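Local coordinates for MgGH51 (Meripilus giganteus, PDB 6ZPY), which probably hydrolyses terminal alpha-L-arabinofuranosyl groups from arabinose-containing polysaccharides, as an alpha-L-arabinofuranosidase of glycoside hydrolase family 51, at residues G229-E234 with G259-V264; E23-S28 with T489-D494; E234-A239 with Y293-T298. All blocks are in the same frame, centred on the assembly; numbering follows the deposited sequence.

Contact 1: residues G229-E234 with G259-V264. With AHR (alpha-L-arabinofuranose), chain F.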
ATOM      1  N   GLY A 229       3.080   2.676  -8.005  1.00 11.22           N
ATOM      2  CA  GLY A 229       1.990   2.091  -8.794  1.00 11.68           C
ATOM      3  C   GLY A 229       2.536   1.248  -9.934  1.00 11.26           C
ATOM      4  O   GLY A 229       3.739   1.282 -10.138  1.00 13.09           O
ATOM      5  N   GLY A 230       1.678   0.483 -10.601  1.00 10.52           N
ATOM      6  CA  GLY A 230       0.241   0.661 -10.528  1.00  9.95           C
ATOM      7  C   GLY A 230      -0.262   1.855 -11.300  1.00 10.49           C
ATOM      8  O   GLY A 230       0.495   2.764 -11.633  1.00 10.86           O
ATOM      9  N   ASN A 231      -1.563   1.879 -11.540  1.00 10.53           N
ATOM     10  CA  ASN A 231      -2.169   2.978 -12.318  1.00  9.84           C
ATOM     11  C   ASN A 231      -1.874   4.335 -11.708  1.00  9.95           C
ATOM     12  O   ASN A 231      -1.769   5.288 -12.431  1.00 10.21           O
ATOM     13  CB  ASN A 231      -3.654   2.761 -12.442  1.00 10.48           C
ATOM     14  CG  ASN A 231      -4.014   1.772 -13.511  1.00 13.09           C
ATOM     15  OD1 ASN A 231      -3.158   1.075 -14.047  1.00 12.83           O
ATOM     16  ND2 ASN A 231      -5.299   1.641 -13.764  1.00 13.12           N
ATOM     17  N   ASN A 232      -1.811   4.392 -10.392  1.00 10.01           N
ATOM     18  CA  ASN A 232      -1.674   5.682  -9.718  1.00  9.94           C
ATOM     19  C   ASN A 232      -0.334   6.346 -10.026  1.00 10.81           C
ATOM     20  O   ASN A 232      -0.182   7.524  -9.769  1.00 11.37           O
ATOM     21  CB  ASN A 232      -1.814   5.585  -8.207  1.00 11.04           C
ATOM     22  CG  ASN A 232      -2.402   6.844  -7.587  1.00 10.45           C
ATOM     23  OD1 ASN A 232      -3.435   7.354  -8.067  1.00 11.59           O
ATOM     24  ND2 ASN A 232      -1.736   7.332  -6.552  1.00 11.37           N
ATOM     25  N   LEU A 233       0.628   5.596 -10.584  1.00 10.81           N
ATOM     26  CA  LEU A 233       1.869   6.201 -11.087  1.00 10.40           C
ATOM     27  C   LEU A 233       1.583   7.053 -12.325  1.00 10.22           C
ATOM     28  O   LEU A 233       2.262   8.071 -12.517  1.00 10.29           O
ATOM     29  CB  LEU A 233       2.798   5.042 -11.445  1.00 10.42           C
ATOM     30  CG  LEU A 233       4.059   5.404 -12.220  1.00 10.21           C
ATOM     31  CD1 LEU A 233       5.064   6.073 -11.303  1.00 12.23           C
ATOM     32  CD2 LEU A 233       4.652   4.179 -12.909  1.00 12.27           C
ATOM     33  N   GLU A 234       0.675   6.583 -13.165  1.00 10.56           N
ATOM     34  CA  GLU A 234       0.638   6.990 -14.559  1.00 10.64           C
ATOM     35  C   GLU A 234      -0.019   8.347 -14.758  1.00 11.99           C
ATOM     36  O   GLU A 234       0.366   9.040 -15.679  1.00 10.77           O
ATOM     37  CB  GLU A 234      -0.026   5.922 -15.388  1.00 10.12           C
ATOM     38  CG  GLU A 234       0.821   4.677 -15.511  1.00 12.34           C
ATOM     39  CD  GLU A 234       0.104   3.564 -16.208  1.00 12.49           C
ATOM     40  OE1 GLU A 234       0.252   3.429 -17.459  1.00 12.82           O
ATOM     41  OE2 GLU A 234      -0.576   2.811 -15.544  1.00 13.25           O
ATOM     42  N   GLY A 259      -5.281  11.686  -8.314  1.00 11.03           N
ATOM     43  CA  GLY A 259      -4.843  10.321  -8.618  1.00 12.00           C
ATOM     44  C   GLY A 259      -5.741   9.635  -9.604  1.00 12.16           C
ATOM     45  O   GLY A 259      -6.625  10.266 -10.205  1.00 13.41           O
ATOM     46  N   ASP A 260      -5.522   8.350  -9.751  1.00 11.04           N
ATOM     47  CA  ASP A 260      -6.077   7.574 -10.877  1.00 12.42           C
ATOM     48  C   ASP A 260      -7.242   6.726 -10.403  1.00 12.45           C
ATOM     49  O   ASP A 260      -7.726   5.942 -11.180  1.00 13.51           O
ATOM     50  CB  ASP A 260      -4.960   6.855 -11.617  1.00 12.90           C
ATOM     51  CG  ASP A 260      -4.035   7.938 -12.185  1.00 13.43           C
ATOM     52  OD1 ASP A 260      -4.551   8.783 -13.048  1.00 14.79           O
ATOM     53  OD2 ASP A 260      -2.870   8.055 -11.711  1.00 14.05           O
ATOM     54  N   TRP A 261      -7.798   7.045  -9.214  1.00 11.92           N
ATOM     55  CA  TRP A 261      -8.910   6.255  -8.638  1.00 11.46           C
ATOM     56  C   TRP A 261     -10.028   7.152  -8.103  1.00 13.38           C
ATOM     57  O   TRP A 261     -10.803   6.697  -7.258  1.00 13.30           O
ATOM     58  CB  TRP A 261      -8.322   5.332  -7.581  1.00 11.84           C
ATOM     59  CG  TRP A 261      -7.409   4.320  -8.180  1.00 11.56           C
ATOM     60  CD1 TRP A 261      -6.049   4.326  -8.101  1.00 11.17           C
ATOM     61  CD2 TRP A 261      -7.779   3.244  -9.047  1.00 11.07           C
ATOM     62  NE1 TRP A 261      -5.575   3.241  -8.809  1.00 11.68           N
ATOM     63  CE2 TRP A 261      -6.600   2.548  -9.362  1.00 11.18           C
ATOM     64  CE3 TRP A 261      -8.992   2.728  -9.473  1.00 12.79           C
ATOM     65  CZ2 TRP A 261      -6.605   1.405 -10.155  1.00 12.06           C
ATOM     66  CZ3 TRP A 261      -8.998   1.586 -10.239  1.00 12.72           C
ATOM     67  CH2 TRP A 261      -7.810   0.944 -10.595  1.00 13.34           C
ATOM     68  N   GLY A 262     -10.112   8.356  -8.610  1.00 11.73           N
ATOM     69  CA  GLY A 262     -11.286   9.211  -8.407  1.00 12.45           C
ATOM     70  C   GLY A 262     -11.093  10.213  -7.297  1.00 12.77           C
ATOM     71  O   GLY A 262     -12.056  10.974  -7.060  1.00 14.75           O
ATOM     72  N   TYR A 263      -9.951  10.259  -6.612  1.00 10.04           N
ATOM     73  CA  TYR A 263      -9.747  11.173  -5.478  1.00 10.16           C
ATOM     74  C   TYR A 263      -8.400  11.855  -5.551  1.00 10.15           C
ATOM     75  O   TYR A 263      -7.396  11.355  -6.131  1.00 11.52           O
ATOM     76  CB  TYR A 263      -9.892  10.510  -4.121  1.00 10.63           C
ATOM     77  CG  TYR A 263      -9.074   9.264  -3.898  1.00 10.72           C
ATOM     78  CD1 TYR A 263      -7.868   9.334  -3.246  1.00 10.82           C
ATOM     79  CD2 TYR A 263      -9.533   8.022  -4.277  1.00 11.10           C
ATOM     80  CE1 TYR A 263      -7.122   8.195  -2.961  1.00 10.85           C
ATOM     81  CE2 TYR A 263      -8.798   6.875  -4.027  1.00 10.40           C
ATOM     82  CZ  TYR A 263      -7.581   6.970  -3.371  1.00 10.22           C
ATOM     83  OH  TYR A 263      -6.879   5.823  -3.070  1.00 10.34           O
ATOM     84  N   VAL A 264      -8.335  12.966  -4.841  1.00 10.86           N
ATOM     85  CA  VAL A 264      -7.103  13.747  -4.682  1.00 10.20           C
ATOM     86  C   VAL A 264      -6.181  13.007  -3.743  1.00 10.44           C
ATOM     87  O   VAL A 264      -6.603  12.488  -2.721  1.00 11.38           O
ATOM     88  CB  VAL A 264      -7.417  15.160  -4.174  1.00 10.96           C
ATOM     89  CG1 VAL A 264      -6.169  15.903  -3.808  1.00 10.59           C
ATOM     90  CG2 VAL A 264      -8.206  15.923  -5.226  1.00 13.75           C
TER
HETATM   91  O5  AHR F 710      -4.340  -3.442  -8.684  1.00 21.84           O
HETATM   92  C5  AHR F 710      -5.240  -2.561  -9.448  1.00 24.95           C
HETATM   93  C4  AHR F 710      -4.821  -2.186 -10.890  1.00 19.08           C
HETATM   94  O4  AHR F 710      -4.605  -3.380 -11.699  1.00 19.73           O
HETATM   95  C3  AHR F 710      -3.470  -1.538 -10.980  1.00 18.37           C
HETATM   96  O3  AHR F 710      -3.381  -0.162 -10.683  1.00 13.04           O
HETATM   97  C2  AHR F 710      -3.026  -1.836 -12.464  1.00 18.13           C
HETATM   98  O2  AHR F 710      -1.597  -1.701 -12.553  1.00 12.75           O
HETATM   99  C1  AHR F 710      -3.692  -3.183 -12.809  1.00 16.05           C
HETATM  100  O1  AHR F 710      -4.520  -2.810 -13.949  1.00 25.96           O
HETATM  101  O   HOH W   1      -7.242   3.630 -12.759  1.00 14.91           O
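Asn232 and Asp260 form the tight side of this contact. Asp260 N donates to Asn232 OD1 at 2.9 Å. The donor lies nearly along the C=O axis. The other end of the amide, ND2, is held by Asn265, so its rotation is fixed from both ends. The same OD1 also presses on the backbone of the other segment, 3.3 Å from Gly259 CA. Asp260 OD2 sits 3.1 Å from Asn231 O, although both are acceptors. Arg257 probably offsets this approach: it forms a salt bridge with OD2 and a hydrogen bond with Asn232 O, while Gly235 N is a further donor to OD2.

The segments belong to the region after strand 224-227 of the catalytic (beta/alpha)8 barrel, where the loops line the sugar site. Asn231 N donates to O3 of the bound arabinofuranose at 2.9 Å, in an almost straight bond (173°). Trp261 approaches the same hydroxyl with its edge, and its NE1 is bonded to Glu23.

The outer side is looser and more exposed. Asn231 CG lies anti to its carbonyl carbon (chi1 -80°), which brings the amide close to both the sugar and Trp261. The amide and ring planes are nearly parallel, 10° apart, but ND2 comes no nearer than 3.8 Å to CZ2. A water lies over one face of the ring, toward its rim. It accepts from Asn231 ND2 at 3.0 Å and donates to Asp260 O at 2.8 Å.

Contact 2: residues E23-S28 with T489-D494. With AHR (alpha-L-arabinofuranose), chain F.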
ATOM      1  N   GLU A  23      -0.122   0.989  -4.305  1.00 11.44           N
ATOM      2  CA  GLU A  23      -0.445   2.292  -4.886  1.00 10.33           C
ATOM      3  C   GLU A  23      -1.545   2.851  -3.990  1.00 11.05           C
ATOM      4  O   GLU A  23      -2.199   2.062  -3.290  1.00 11.39           O
ATOM      5  CB  GLU A  23      -0.936   2.211  -6.316  1.00 11.46           C
ATOM      6  CG  GLU A  23      -2.291   1.605  -6.447  1.00 12.02           C
ATOM      7  CD  GLU A  23      -2.759   1.364  -7.867  1.00 11.33           C
ATOM      8  OE1 GLU A  23      -2.831   2.326  -8.629  1.00 12.29           O
ATOM      9  OE2 GLU A  23      -3.037   0.246  -8.183  1.00 15.46           O
ATOM     10  N   ASP A  24      -1.831   4.117  -4.144  1.00 10.62           N
ATOM     11  CA  ASP A  24      -2.985   4.720  -3.417  1.00 10.77           C
ATOM     12  C   ASP A  24      -4.245   4.416  -4.224  1.00 11.11           C
ATOM     13  O   ASP A  24      -4.491   5.034  -5.283  1.00 11.66           O
ATOM     14  CB  ASP A  24      -2.809   6.211  -3.253  1.00 10.63           C
ATOM     15  CG  ASP A  24      -3.608   6.746  -2.063  1.00 10.66           C
ATOM     16  OD1 ASP A  24      -4.657   6.112  -1.759  1.00 11.10           O
ATOM     17  OD2 ASP A  24      -3.116   7.702  -1.407  1.00 12.29           O
ATOM     18  N   ILE A  25      -4.943   3.394  -3.808  1.00 10.23           N
ATOM     19  CA  ILE A  25      -6.187   2.898  -4.389  1.00 11.04           C
ATOM     20  C   ILE A  25      -7.056   2.547  -3.172  1.00 11.73           C
ATOM     21  O   ILE A  25      -6.503   2.104  -2.156  1.00 11.51           O
ATOM     22  CB  ILE A  25      -5.947   1.692  -5.311  1.00 10.44           C
ATOM     23  CG1 ILE A  25      -7.233   1.241  -5.985  1.00 11.02           C
ATOM     24  CG2 ILE A  25      -5.279   0.547  -4.574  1.00 11.35           C
ATOM     25  CD1 ILE A  25      -7.036   0.114  -6.970  1.00 11.88           C
ATOM     26  N   ASN A  26      -8.368   2.709  -3.265  1.00 10.41           N
ATOM     27  CA  ASN A  26      -9.256   2.380  -2.133  1.00 10.90           C
ATOM     28  C   ASN A  26      -8.822   3.165  -0.885  1.00 11.09           C
ATOM     29  O   ASN A  26      -8.984   2.667   0.235  1.00 10.62           O
ATOM     30  CB  ASN A  26      -9.214   0.908  -1.785  1.00 10.02           C
ATOM     31  CG  ASN A  26      -9.418  -0.008  -2.967  1.00 11.06           C
ATOM     32  OD1 ASN A  26     -10.281   0.222  -3.829  1.00 11.40           O
ATOM     33  ND2 ASN A  26      -8.682  -1.116  -2.972  1.00 12.33           N
ATOM     34  N   HIS A  27      -8.269   4.352  -1.050  1.00 10.65           N
ATOM     35  CA  HIS A  27      -7.769   5.134   0.105  1.00 10.63           C
ATOM     36  C   HIS A  27      -6.819   4.279   0.920  1.00 10.54           C
ATOM     37  O   HIS A  27      -6.803   4.300   2.171  1.00 12.27           O
ATOM     38  CB  HIS A  27      -8.918   5.686   0.953  1.00 11.64           C
ATOM     39  CG  HIS A  27      -9.464   6.917   0.321  1.00 11.77           C
ATOM     40  ND1 HIS A  27      -8.875   8.157   0.484  1.00 13.69           N
ATOM     41  CD2 HIS A  27     -10.498   7.067  -0.535  1.00 13.33           C
ATOM     42  CE1 HIS A  27      -9.574   9.043  -0.255  1.00 13.75           C
ATOM     43  NE2 HIS A  27     -10.554   8.386  -0.873  1.00 14.45           N
ATOM     44  N   SER A  28      -5.899   3.628   0.216  1.00 10.60           N
ATOM     45  CA  SER A  28      -4.796   2.878   0.843  1.00 11.51           C
ATOM     46  C   SER A  28      -3.680   3.790   1.338  1.00 10.16           C
ATOM     47  O   SER A  28      -2.891   3.350   2.192  1.00 11.31           O
ATOM     48  CB  SER A  28      -4.258   1.916  -0.129  1.00 12.31           C
ATOM     49  OG  SER A  28      -3.714   2.620  -1.204  1.00 11.92           O
ATOM     50  N   THR A 489     -14.080   2.254  -1.813  1.00 13.31           N
ATOM     51  CA  THR A 489     -13.538   1.105  -2.542  1.00 15.36           C
ATOM     52  C   THR A 489     -13.739   1.321  -4.056  1.00 14.44           C
ATOM     53  O   THR A 489     -14.854   1.528  -4.511  1.00 15.81           O
ATOM     54  CB  THR A 489     -14.190  -0.182  -2.052  1.00 16.84           C
ATOM     55  OG1 THR A 489     -13.776  -0.423  -0.711  1.00 18.14           O
ATOM     56  CG2 THR A 489     -13.775  -1.347  -2.907  1.00 16.90           C
ATOM     57  N   GLN A 490     -12.636   1.226  -4.808  1.00 12.72           N
ATOM     58  CA  GLN A 490     -12.658   1.232  -6.293  1.00 13.13           C
ATOM     59  C   GLN A 490     -12.327  -0.139  -6.885  1.00 13.51           C
ATOM     60  O   GLN A 490     -12.579  -0.344  -8.080  1.00 15.11           O
ATOM     61  CB  GLN A 490     -11.692   2.276  -6.840  1.00 12.85           C
ATOM     62  CG  GLN A 490     -12.094   3.698  -6.426  1.00 12.90           C
ATOM     63  CD  GLN A 490     -11.596   4.036  -5.034  1.00 12.84           C
ATOM     64  OE1 GLN A 490     -10.424   3.809  -4.715  1.00 14.44           O
ATOM     65  NE2 GLN A 490     -12.450   4.628  -4.209  1.00 16.54           N
ATOM     66  N   TRP A 491     -11.806  -1.050  -6.076  1.00 11.85           N
ATOM     67  CA  TRP A 491     -11.383  -2.387  -6.551  1.00 11.13           C
ATOM     68  C   TRP A 491     -11.520  -3.382  -5.414  1.00 10.83           C
ATOM     69  O   TRP A 491     -11.072  -3.057  -4.332  1.00 12.40           O
ATOM     70  CB  TRP A 491      -9.930  -2.342  -7.054  1.00 11.20           C
ATOM     71  CG  TRP A 491      -9.435  -3.614  -7.670  1.00 11.65           C
ATOM     72  CD1 TRP A 491      -9.186  -4.789  -7.045  1.00 12.41           C
ATOM     73  CD2 TRP A 491      -9.156  -3.813  -9.048  1.00 14.07           C
ATOM     74  NE1 TRP A 491      -8.779  -5.717  -7.955  1.00 13.19           N
ATOM     75  CE2 TRP A 491      -8.724  -5.142  -9.182  1.00 14.98           C
ATOM     76  CE3 TRP A 491      -9.151  -2.962 -10.139  1.00 17.34           C
ATOM     77  CZ2 TRP A 491      -8.248  -5.642 -10.392  1.00 18.68           C
ATOM     78  CZ3 TRP A 491      -8.728  -3.472 -11.342  1.00 20.71           C
ATOM     79  CH2 TRP A 491      -8.305  -4.789 -11.455  1.00 21.70           C
ATOM     80  N   THR A 492     -12.095  -4.541  -5.717  1.00 12.18           N
ATOM     81  CA  THR A 492     -12.099  -5.706  -4.825  1.00 12.12           C
ATOM     82  C   THR A 492     -11.658  -6.890  -5.657  1.00 11.79           C
ATOM     83  O   THR A 492     -11.837  -6.930  -6.866  1.00 13.12           O
ATOM     84  CB  THR A 492     -13.499  -5.974  -4.226  1.00 13.08           C
ATOM     85  OG1 THR A 492     -14.404  -6.402  -5.237  1.00 14.18           O
ATOM     86  CG2 THR A 492     -14.036  -4.747  -3.542  1.00 15.65           C
ATOM     87  N   PRO A 493     -11.219  -7.977  -5.033  1.00 11.68           N
ATOM     88  CA  PRO A 493     -10.906  -8.078  -3.620  1.00 12.30           C
ATOM     89  C   PRO A 493      -9.536  -7.492  -3.310  1.00 12.05           C
ATOM     90  O   PRO A 493      -8.735  -7.254  -4.224  1.00 15.01           O
ATOM     91  CB  PRO A 493     -10.901  -9.588  -3.403  1.00 13.01           C
ATOM     92  CG  PRO A 493     -10.345 -10.125  -4.713  1.00 14.30           C
ATOM     93  CD  PRO A 493     -10.963  -9.227  -5.763  1.00 12.35           C
ATOM     94  N   ASP A 494      -9.285  -7.230  -2.036  1.00 11.33           N
ATOM     95  CA  ASP A 494      -8.055  -6.604  -1.538  1.00 11.00           C
ATOM     96  C   ASP A 494      -7.473  -7.414  -0.384  1.00 11.50           C
ATOM     97  O   ASP A 494      -8.210  -8.097   0.322  1.00 12.41           O
ATOM     98  CB  ASP A 494      -8.345  -5.180  -1.119  1.00 11.02           C
ATOM     99  CG  ASP A 494      -9.002  -4.424  -2.230  1.00 10.85           C
ATOM    100  OD1 ASP A 494      -8.287  -3.983  -3.155  1.00 13.18           O
ATOM    101  OD2 ASP A 494     -10.267  -4.231  -2.147  1.00 11.35           O
TER
HETATM  102  O5  AHR F 710      -4.340  -3.442  -8.684  1.00 21.84           O
HETATM  103  C5  AHR F 710      -5.240  -2.561  -9.448  1.00 24.95           C
HETATM  104  C4  AHR F 710      -4.821  -2.186 -10.890  1.00 19.08           C
HETATM  105  O4  AHR F 710      -4.605  -3.380 -11.699  1.00 19.73           O
HETATM  106  C3  AHR F 710      -3.470  -1.538 -10.980  1.00 18.37           C
HETATM  107  O3  AHR F 710      -3.381  -0.162 -10.683  1.00 13.04           O
HETATM  108  C2  AHR F 710      -3.026  -1.836 -12.464  1.00 18.13           C
HETATM  109  O2  AHR F 710      -1.597  -1.701 -12.553  1.00 12.75           O
HETATM  110  C1  AHR F 710      -3.692  -3.183 -12.809  1.00 16.05           C
HETATM  111  O1  AHR F 710      -4.520  -2.810 -13.949  1.00 25.96           O
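Asn26 reaches into the loop 489-494 and is gripped there by its amide. OD1 takes two backbone hydrogens, from Gln490 N at 2.7 Å and from Trp491 N at 3.0 Å. Both donors lie in the plane of the Asn26 carbonyl. Gln490 answers with its own side chain: its OE1 accepts from Asn26 N at 2.7 Å, in a bent bond (138°) with the donor tilted out of the amide plane. The bend of the Gln490 chain at chi2 (83°) turns OE1 back to that N-H. Asn26 ND2 makes two weak bonds, to Trp491 O and to Asp494 OD1. The Asp494 carboxylate faces it from the opposite direction, with its plane steeply turned (75°) against the amide.

Beside this polar group, Ile25 extends its CG1 branch until CD1 meets Trp491 CB at 3.8 Å. Segment 23-28 follows the first barrel strand, 20-21; 489-494 comes after the last, 474-479, beyond the short strand 483-485. Their contact therefore lies over the seam where a (beta/alpha)8 barrel closes.

Both segments also reach the bound arabinofuranose. Glu23 OE2 accepts from the sugar O3 at 2.6 Å. The Trp491 ring turns one face to the sugar, with C5 3.9 Å above its plane and offset toward the rim. This is consistent with an aromatic wall of the substrate pocket.

Farther out, Glu23 OE1 is held by Asn232 N as well as Trp261 NE1, which helps to set OE2 against the sugar. Ser28 OG donates to Glu23 O at 2.6 Å and ties the ends of the first segment together. The backbone of Asn26 is bonded to His485, in strand 483-485. On the second segment, Thr489 OG1 is held by Gln484 and His485.

Contact 3: residues E234-A239 with Y293-T298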
ATOM      1  N   GLU A 234       0.675   6.583 -13.165  1.00 10.56           N
ATOM      2  CA  GLU A 234       0.638   6.990 -14.559  1.00 10.64           C
ATOM      3  C   GLU A 234      -0.019   8.347 -14.758  1.00 11.99           C
ATOM      4  O   GLU A 234       0.366   9.040 -15.679  1.00 10.77           O
ATOM      5  CB  GLU A 234      -0.026   5.922 -15.388  1.00 10.12           C
ATOM      6  CG  GLU A 234       0.821   4.677 -15.511  1.00 12.34           C
ATOM      7  CD  GLU A 234       0.104   3.564 -16.208  1.00 12.49           C
ATOM      8  OE1 GLU A 234       0.252   3.429 -17.459  1.00 12.82           O
ATOM      9  OE2 GLU A 234      -0.576   2.811 -15.544  1.00 13.25           O
ATOM     10  N   GLY A 235      -1.040   8.681 -13.967  1.00 11.19           N
ATOM     11  CA  GLY A 235      -1.846   9.865 -14.241  1.00 11.98           C
ATOM     12  C   GLY A 235      -2.812   9.573 -15.355  1.00 11.20           C
ATOM     13  O   GLY A 235      -2.721   8.544 -16.051  1.00 11.75           O
ATOM     14  N   GLN A 236      -3.743  10.492 -15.558  1.00 11.76           N
ATOM     15  CA  GLN A 236      -4.670  10.426 -16.683  1.00 12.73           C
ATOM     16  C   GLN A 236      -4.070  11.165 -17.883  1.00 11.36           C
ATOM     17  O   GLN A 236      -4.493  10.936 -19.004  1.00 14.14           O
ATOM     18  CB  GLN A 236      -6.019  11.020 -16.286  1.00 12.96           C
ATOM     19  CG  GLN A 236      -6.774  10.260 -15.222  1.00 17.60           C
ATOM     20  CD  GLN A 236      -6.983   8.814 -15.569  1.00 20.41           C
ATOM     21  OE1 GLN A 236      -6.580   7.933 -14.777  1.00 20.66           O
ATOM     22  NE2 GLN A 236      -7.554   8.577 -16.758  1.00 19.68           N
ATOM     23  N   THR A 237      -3.126  12.028 -17.601  1.00 11.90           N
ATOM     24  CA  THR A 237      -2.492  12.904 -18.573  1.00 11.35           C
ATOM     25  C   THR A 237      -1.042  13.071 -18.117  1.00 12.41           C
ATOM     26  O   THR A 237      -0.695  12.751 -16.980  1.00 12.27           O
ATOM     27  CB  THR A 237      -3.133  14.284 -18.641  1.00 13.63           C
ATOM     28  OG1 THR A 237      -2.959  14.907 -17.363  1.00 13.72           O
ATOM     29  CG2 THR A 237      -4.606  14.220 -18.990  1.00 14.12           C
ATOM     30  N   THR A 238      -0.181  13.526 -18.999  1.00 12.59           N
ATOM     31  CA  THR A 238       1.220  13.807 -18.625  1.00 12.32           C
ATOM     32  C   THR A 238       1.228  14.662 -17.359  1.00 12.45           C
ATOM     33  O   THR A 238       1.959  14.372 -16.428  1.00 12.86           O
ATOM     34  CB  THR A 238       1.985  14.463 -19.782  1.00 13.00           C
ATOM     35  OG1 THR A 238       1.969  13.523 -20.853  1.00 14.46           O
ATOM     36  CG2 THR A 238       3.402  14.822 -19.384  1.00 13.42           C
ATOM     37  N   ALA A 239       0.406  15.716 -17.357  1.00 12.22           N
ATOM     38  CA  ALA A 239       0.450  16.725 -16.295  1.00 14.00           C
ATOM     39  C   ALA A 239       0.016  16.128 -14.956  1.00 12.46           C
ATOM     40  O   ALA A 239       0.327  16.753 -13.949  1.00 13.50           O
ATOM     41  CB  ALA A 239      -0.385  17.917 -16.650  1.00 16.14           C
ATOM     42  N   TYR A 293       3.930   7.482 -20.584  1.00 11.37           N
ATOM     43  CA  TYR A 293       2.549   7.109 -20.947  1.00 11.64           C
ATOM     44  C   TYR A 293       1.625   7.441 -19.782  1.00 10.84           C
ATOM     45  O   TYR A 293       2.001   7.226 -18.629  1.00 11.03           O
ATOM     46  CB  TYR A 293       2.466   5.628 -21.337  1.00 11.19           C
ATOM     47  CG  TYR A 293       1.060   5.175 -21.640  1.00 10.93           C
ATOM     48  CD1 TYR A 293       0.451   5.484 -22.843  1.00 11.64           C
ATOM     49  CD2 TYR A 293       0.355   4.408 -20.751  1.00 13.62           C
ATOM     50  CE1 TYR A 293      -0.853   5.099 -23.115  1.00 12.29           C
ATOM     51  CE2 TYR A 293      -0.937   3.984 -21.020  1.00 12.63           C
ATOM     52  CZ  TYR A 293      -1.548   4.332 -22.207  1.00 11.69           C
ATOM     53  OH  TYR A 293      -2.828   3.949 -22.498  1.00 14.93           O
ATOM     54  N   SER A 294       0.431   7.890 -20.117  1.00 10.87           N
ATOM     55  CA  SER A 294      -0.610   8.108 -19.094  1.00 11.16           C
ATOM     56  C   SER A 294      -1.914   7.500 -19.558  1.00 11.51           C
ATOM     57  O   SER A 294      -2.081   7.151 -20.739  1.00 11.29           O
ATOM     58  CB  SER A 294      -0.688   9.548 -18.745  1.00 11.03           C
ATOM     59  OG  SER A 294      -0.996  10.362 -19.863  1.00 12.82           O
ATOM     60  N   LEU A 295      -2.860   7.378 -18.628  1.00 11.23           N
ATOM     61  CA  LEU A 295      -3.974   6.428 -18.808  1.00 11.56           C
ATOM     62  C   LEU A 295      -5.021   6.928 -19.801  1.00 11.98           C
ATOM     63  O   LEU A 295      -5.806   6.108 -20.256  1.00 14.39           O
ATOM     64  CB  LEU A 295      -4.560   6.101 -17.445  1.00 12.11           C
ATOM     65  CG  LEU A 295      -3.624   5.275 -16.574  1.00 13.40           C
ATOM     66  CD1 LEU A 295      -4.026   5.390 -15.101  1.00 17.18           C
ATOM     67  CD2 LEU A 295      -3.605   3.833 -17.048  1.00 14.89           C
ATOM     68  N   GLY A 296      -4.998   8.215 -20.139  1.00 12.07           N
ATOM     69  CA  GLY A 296      -5.806   8.737 -21.238  1.00 13.29           C
ATOM     70  C   GLY A 296      -5.332   8.293 -22.611  1.00 12.48           C
ATOM     71  O   GLY A 296      -6.068   8.582 -23.567  1.00 15.86           O
ATOM     72  N   GLY A 297      -4.187   7.619 -22.712  1.00 11.66           N
ATOM     73  CA  GLY A 297      -3.777   7.023 -23.982  1.00 12.44           C
ATOM     74  C   GLY A 297      -2.598   7.774 -24.585  1.00 12.32           C
ATOM     75  O   GLY A 297      -2.153   7.328 -25.633  1.00 14.42           O
ATOM     76  N   THR A 298      -2.155   8.873 -24.025  1.00 12.04           N
ATOM     77  CA  THR A 298      -1.080   9.696 -24.579  1.00 13.32           C
ATOM     78  C   THR A 298       0.277   9.089 -24.260  1.00 12.57           C
ATOM     79  O   THR A 298       0.615   8.928 -23.107  1.00 12.99           O
ATOM     80  CB  THR A 298      -1.165  11.137 -24.088  1.00 15.72           C
ATOM     81  OG1 THR A 298      -2.440  11.642 -24.519  1.00 17.51           O
ATOM     82  CG2 THR A 298       0.017  11.933 -24.627  1.00 18.84           C
TER
HETATM   83  O   HOH W   2      -3.096  10.256 -21.614  1.00 15.86           O
HETATM   84  O   HOH W   3       1.373  10.884 -21.026  1.00 13.45           O
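Ser294 carries its OG between its backbone N and carbonyl carbon (chi1 60°), which turns the hydroxyl toward 237-238. Glu234 CG lies beside its own backbone N (chi1 -70°) and the chain is extended beyond it; this brings one carboxylate oxygen to Tyr293 and the other to Leu295. OE1 comes to the edge of the Tyr293 ring, in the ring plane, 3.4 Å from CD2. OE2 lies 3.5 Å from Leu295 CD2 and takes its hydrogen bond from Asn350. The Leu295 side chain crosses Glu234 at about a right angle, with CG 3.8 Å from Glu234 CB.

Two backbone bonds join the segments. Leu295 N donates to Gly235 O at 2.8 Å, nearly straight (165°). Gly296 N donates to Gln236 O at 3.0 Å, from above the carbonyl plane. Both donors belong to a type I beta turn from Ser294 to Gly297. Gly235 has positive phi where the chain leaves helix 231-234.

Two waters fill in around the Ser294 hydroxyl, each hydrogen-bonded to OG at 2.7 Å. One also donates to Gln236 O and accepts from Thr298 N. The other bonds to Thr238 OG1 at 2.7 Å and donates to Thr298 O. They tie the more exposed ends of the two segments together. The segments follow neighbouring parallel strands, 224-227 and 284-289. The arrangement is that of adjacent beta-to-alpha loops at the catalytic end of a (beta/alpha)8 barrel.

Overall arrangement
Contacts 1 and 2 meet at the bound arabinofuranose, with centres about 10 Å apart. Tyr263 OH of contact 1 reaches Asp24 OD1 at 2.6 Å and His27 N at 2.9 Å, probable hydrogen bonds into contact 2. Glu351, Glu429, Asn350 and Tyr402 complete the polar site. In this family two glutamates act as acid/base and nucleophile, probably Glu351 and Glu429 respectively. Contact 3 shares Glu234 with contact 1, and its centre is also about 10 Å away. The two pack together where Asn231 O lies 3.5 Å from Leu295 CD1. Contact 3 does not touch contact 2; their nearest atoms are about 7 Å apart. It lies farther out, its Glu234 side chain about 6 Å from the sugar.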